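Local coordinates for protein putative HAD-hydrolase YfnB (Bacillus subtilis, PDB 3ED5) that is a putative hydrolase of the haloacid dehalogenase superfamily, possibly a 5'-nucleotidase, though its natural substrate is not established, at residues L98-F109 with H130-L141. Residues are numbered along the deposited sequence; the frame is centred on the assembly and turned at random.
With FMT (formic acid), chain G.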
# COMPACT_ATOMS: atom_id res chain seq x y z
N LEU A 98 13.00 6.90 1.98
CA LEU A 98 11.96 5.92 1.75
C LEU A 98 12.08 5.37 0.34
O LEU A 98 11.85 4.17 0.12
CB LEU A 98 10.57 6.58 1.91
CG LEU A 98 9.37 5.64 1.99
CD1 LEU A 98 9.42 4.84 3.34
CD2 LEU A 98 8.08 6.45 1.91
N GLU A 99 12.44 6.24 -0.61
CA GLU A 99 12.51 5.83 -2.02
C GLU A 99 13.70 4.95 -2.32
O GLU A 99 13.82 4.43 -3.41
CB GLU A 99 12.48 7.05 -2.97
CG GLU A 99 11.09 7.65 -3.03
CD GLU A 99 10.97 8.88 -3.93
OE1 GLU A 99 12.01 9.49 -4.29
OE2 GLU A 99 9.81 9.24 -4.25
N GLU A 100 14.60 4.79 -1.35
CA GLU A 100 15.70 3.84 -1.48
C GLU A 100 15.43 2.48 -0.84
O GLU A 100 16.29 1.61 -0.86
CB GLU A 100 16.98 4.46 -0.95
CG GLU A 100 17.49 5.59 -1.85
CD GLU A 100 18.66 6.35 -1.25
OE1 GLU A 100 18.51 7.00 -0.20
OE2 GLU A 100 19.72 6.33 -1.88
N GLY A 101 14.26 2.31 -0.25
CA GLY A 101 13.87 1.06 0.39
C GLY A 101 12.91 0.31 -0.53
O GLY A 101 11.78 0.75 -0.73
N HIS A 102 13.37 -0.81 -1.09
CA HIS A 102 12.51 -1.62 -2.00
C HIS A 102 12.57 -3.09 -1.59
O HIS A 102 12.54 -3.98 -2.43
CB HIS A 102 12.93 -1.46 -3.48
CG HIS A 102 14.40 -1.46 -3.69
ND1 HIS A 102 15.13 -2.61 -3.93
CD2 HIS A 102 15.30 -0.45 -3.65
CE1 HIS A 102 16.41 -2.31 -4.01
NE2 HIS A 102 16.54 -1.00 -3.86
N GLN A 103 12.71 -3.32 -0.28
CA GLN A 103 12.64 -4.66 0.31
C GLN A 103 11.33 -5.34 -0.11
O GLN A 103 10.29 -4.69 -0.20
CB GLN A 103 12.69 -4.54 1.85
CG GLN A 103 13.93 -3.77 2.35
CD GLN A 103 13.69 -2.27 2.57
OE1 GLN A 103 12.81 -1.67 1.96
NE2 GLN A 103 14.47 -1.67 3.47
N LEU A 104 11.41 -6.66 -0.36
CA LEU A 104 10.23 -7.44 -0.80
C LEU A 104 9.59 -8.16 0.38
O LEU A 104 10.28 -8.56 1.33
CB LEU A 104 10.66 -8.49 -1.83
CG LEU A 104 11.03 -7.96 -3.22
CD1 LEU A 104 11.90 -8.95 -4.00
CD2 LEU A 104 9.79 -7.59 -4.01
N ILE A 105 8.27 -8.32 0.31
CA ILE A 105 7.58 -9.30 1.15
C ILE A 105 8.07 -10.70 0.77
O ILE A 105 8.33 -10.96 -0.41
CB ILE A 105 6.06 -9.18 0.97
CG1 ILE A 105 5.57 -7.80 1.47
CG2 ILE A 105 5.33 -10.33 1.67
CD1 ILE A 105 5.61 -7.65 3.03
N ASP A 106 8.16 -11.58 1.77
CA ASP A 106 8.58 -12.97 1.56
C ASP A 106 7.80 -13.64 0.43
O ASP A 106 6.56 -13.63 0.43
CB ASP A 106 8.39 -13.78 2.86
CG ASP A 106 9.45 -13.47 3.89
OD1 ASP A 106 10.50 -12.88 3.54
OD2 ASP A 106 9.23 -13.83 5.08
N GLY A 107 8.55 -14.16 -0.55
CA GLY A 107 7.95 -14.86 -1.69
C GLY A 107 7.32 -13.98 -2.77
O GLY A 107 6.81 -14.54 -3.76
N ALA A 108 7.33 -12.65 -2.60
CA ALA A 108 6.62 -11.76 -3.56
C ALA A 108 7.15 -11.87 -4.98
O ALA A 108 6.35 -11.91 -5.93
CB ALA A 108 6.61 -10.28 -3.08
N PHE A 109 8.47 -11.91 -5.16
CA PHE A 109 9.00 -11.93 -6.54
C PHE A 109 8.58 -13.21 -7.27
O PHE A 109 8.08 -13.16 -8.41
CB PHE A 109 10.52 -11.74 -6.59
CG PHE A 109 11.05 -11.58 -7.97
CD1 PHE A 109 11.23 -10.30 -8.50
CD2 PHE A 109 11.35 -12.70 -8.76
CE1 PHE A 109 11.71 -10.12 -9.79
CE2 PHE A 109 11.83 -12.52 -10.06
CZ PHE A 109 12.02 -11.22 -10.57
N HIS A 130 5.78 8.72 -7.85
CA HIS A 130 7.22 8.57 -8.07
C HIS A 130 7.81 7.47 -7.18
O HIS A 130 8.66 6.69 -7.63
CB HIS A 130 7.96 9.88 -7.82
CG HIS A 130 9.39 9.80 -8.23
ND1 HIS A 130 10.42 9.75 -7.32
CD2 HIS A 130 9.95 9.65 -9.45
CE1 HIS A 130 11.56 9.64 -7.96
NE2 HIS A 130 11.31 9.56 -9.26
N THR A 131 7.35 7.43 -5.93
CA THR A 131 7.87 6.51 -4.93
C THR A 131 7.54 5.07 -5.31
O THR A 131 8.39 4.17 -5.22
CB THR A 131 7.29 6.83 -3.55
OG1 THR A 131 7.70 8.14 -3.16
CG2 THR A 131 7.81 5.81 -2.51
N GLN A 132 6.31 4.85 -5.76
CA GLN A 132 5.86 3.49 -6.04
C GLN A 132 6.50 2.97 -7.31
O GLN A 132 6.96 1.81 -7.34
CB GLN A 132 4.32 3.46 -6.12
CG GLN A 132 3.56 3.94 -4.82
CD GLN A 132 4.04 3.27 -3.53
OE1 GLN A 132 5.20 3.43 -3.11
NE2 GLN A 132 3.13 2.59 -2.85
N TYR A 133 6.56 3.81 -8.34
CA TYR A 133 7.22 3.45 -9.59
C TYR A 133 8.69 3.07 -9.32
O TYR A 133 9.20 2.03 -9.78
CB TYR A 133 7.17 4.59 -10.62
CG TYR A 133 5.92 4.54 -11.51
CD1 TYR A 133 4.66 4.87 -11.02
CD2 TYR A 133 6.02 4.14 -12.84
CE1 TYR A 133 3.51 4.84 -11.85
CE2 TYR A 133 4.89 4.09 -13.68
CZ TYR A 133 3.64 4.45 -13.18
OH TYR A 133 2.53 4.40 -14.02
N LYS A 134 9.36 3.92 -8.54
CA LYS A 134 10.78 3.69 -8.28
C LYS A 134 11.04 2.40 -7.51
O LYS A 134 11.90 1.60 -7.92
CB LYS A 134 11.42 4.90 -7.56
CG LYS A 134 12.91 4.68 -7.26
CD LYS A 134 13.55 5.93 -6.63
CE LYS A 134 15.05 5.85 -6.59
NZ LYS A 134 15.53 4.68 -5.79
N ARG A 135 10.29 2.17 -6.43
CA ARG A 135 10.46 0.96 -5.60
C ARG A 135 10.06 -0.31 -6.37
O ARG A 135 10.73 -1.35 -6.24
CB ARG A 135 9.71 1.10 -4.28
CG ARG A 135 10.40 2.18 -3.38
CD ARG A 135 9.48 2.57 -2.25
NE ARG A 135 9.17 1.42 -1.37
CZ ARG A 135 7.94 1.01 -1.02
NH1 ARG A 135 6.85 1.64 -1.46
NH2 ARG A 135 7.83 -0.03 -0.20
N LEU A 136 9.01 -0.22 -7.20
CA LEU A 136 8.69 -1.37 -8.04
C LEU A 136 9.78 -1.65 -9.07
O LEU A 136 10.05 -2.83 -9.40
CB LEU A 136 7.33 -1.17 -8.76
CG LEU A 136 6.12 -1.23 -7.82
CD1 LEU A 136 4.89 -0.68 -8.56
CD2 LEU A 136 5.87 -2.64 -7.24
N ARG A 137 10.37 -0.60 -9.63
CA ARG A 137 11.47 -0.81 -10.60
C ARG A 137 12.69 -1.43 -9.91
O ARG A 137 13.27 -2.39 -10.42
CB ARG A 137 11.86 0.48 -11.31
CG ARG A 137 10.88 0.92 -12.37
CD ARG A 137 11.49 1.98 -13.29
NE ARG A 137 10.59 2.29 -14.40
CZ ARG A 137 9.81 3.36 -14.47
NH1 ARG A 137 9.03 3.53 -15.52
NH2 ARG A 137 9.80 4.28 -13.50
N ASP A 138 13.08 -0.85 -8.79
CA ASP A 138 14.30 -1.27 -8.11
C ASP A 138 14.25 -2.71 -7.57
O ASP A 138 15.29 -3.36 -7.50
CB ASP A 138 14.62 -0.30 -6.94
CG ASP A 138 15.00 1.12 -7.41
OD1 ASP A 138 15.29 1.34 -8.61
OD2 ASP A 138 15.08 2.05 -6.55
N SER A 139 13.06 -3.18 -7.20
CA SER A 139 12.86 -4.55 -6.70
C SER A 139 12.64 -5.55 -7.86
O SER A 139 12.50 -6.75 -7.62
CB SER A 139 11.61 -4.59 -5.80
OG SER A 139 10.43 -4.20 -6.53
N GLY A 140 12.57 -5.03 -9.08
CA GLY A 140 12.31 -5.89 -10.28
C GLY A 140 10.86 -6.30 -10.53
O GLY A 140 10.61 -7.10 -11.43
N LEU A 141 9.93 -5.80 -9.72
CA LEU A 141 8.50 -6.16 -9.87
C LEU A 141 7.82 -5.43 -11.00
O LEU A 141 6.87 -5.98 -11.59
CB LEU A 141 7.71 -5.94 -8.58
CG LEU A 141 8.08 -6.81 -7.37
CD1 LEU A 141 7.23 -6.36 -6.20
CD2 LEU A 141 7.80 -8.28 -7.66
C FMT G . 12.68 5.31 -11.81
O1 FMT G . 13.03 5.28 -13.01
O2 FMT G . 11.56 5.01 -11.40
O HOH W 1 9.92 -1.91 0.42
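E99 and R135 carry most of the polar traffic between the linker 98-109, which runs from the helical cap back into the Rossmann-like core of this HAD-type fold, and the core helix 129-138. The E99 side chain crosses those of T131 and H130 at about a right angle and gathers two donors on one oxygen: T131 OG1 gives a short bond of 2.6 Å to the anti lone pair of E99 OE2, and H130 ND1 reaches the same OE2 at 3.2 Å from above the carboxylate plane, though within its own ring plane. T131 OG1 is also bonded to R95 of the cap. The backbone carbonyl of E99 is served separately, by K134 NZ at 2.9 Å, above the carbonyl plane. K134 runs extended until its last torsion, where a bend (chi4 -60°) brings NZ to this oxygen; the same ammonium forms a salt bridge within the helix with D138 OD2, while its bond to E99 O reaches the loop. Further along, R135 NE lies almost in line with the G101 C=O, at 2.8 Å from G101 O and in the guanidinium plane, though its N-H bond to that oxygen is bent (149°). The rest of that group is also occupied: NH2 donates to a water that has Q103 O and Q103 OE1 within reach, while NH1 makes a salt bridge with D15, two residues after D13, the nucleophile by similarity, and bonds weakly to Q132 OE1. This links the linker to the surroundings of the probable active site. D138 CB sits over one face of the H102 ring, 3.5 Å from its centroid, a CH-pi contact. Past the helix end, where G140 completes a Schellman motif, apolar packing takes over: L141 turns one methyl to F109 and the other to L104, with L141 CD1 3.6 Å from L104 CD2.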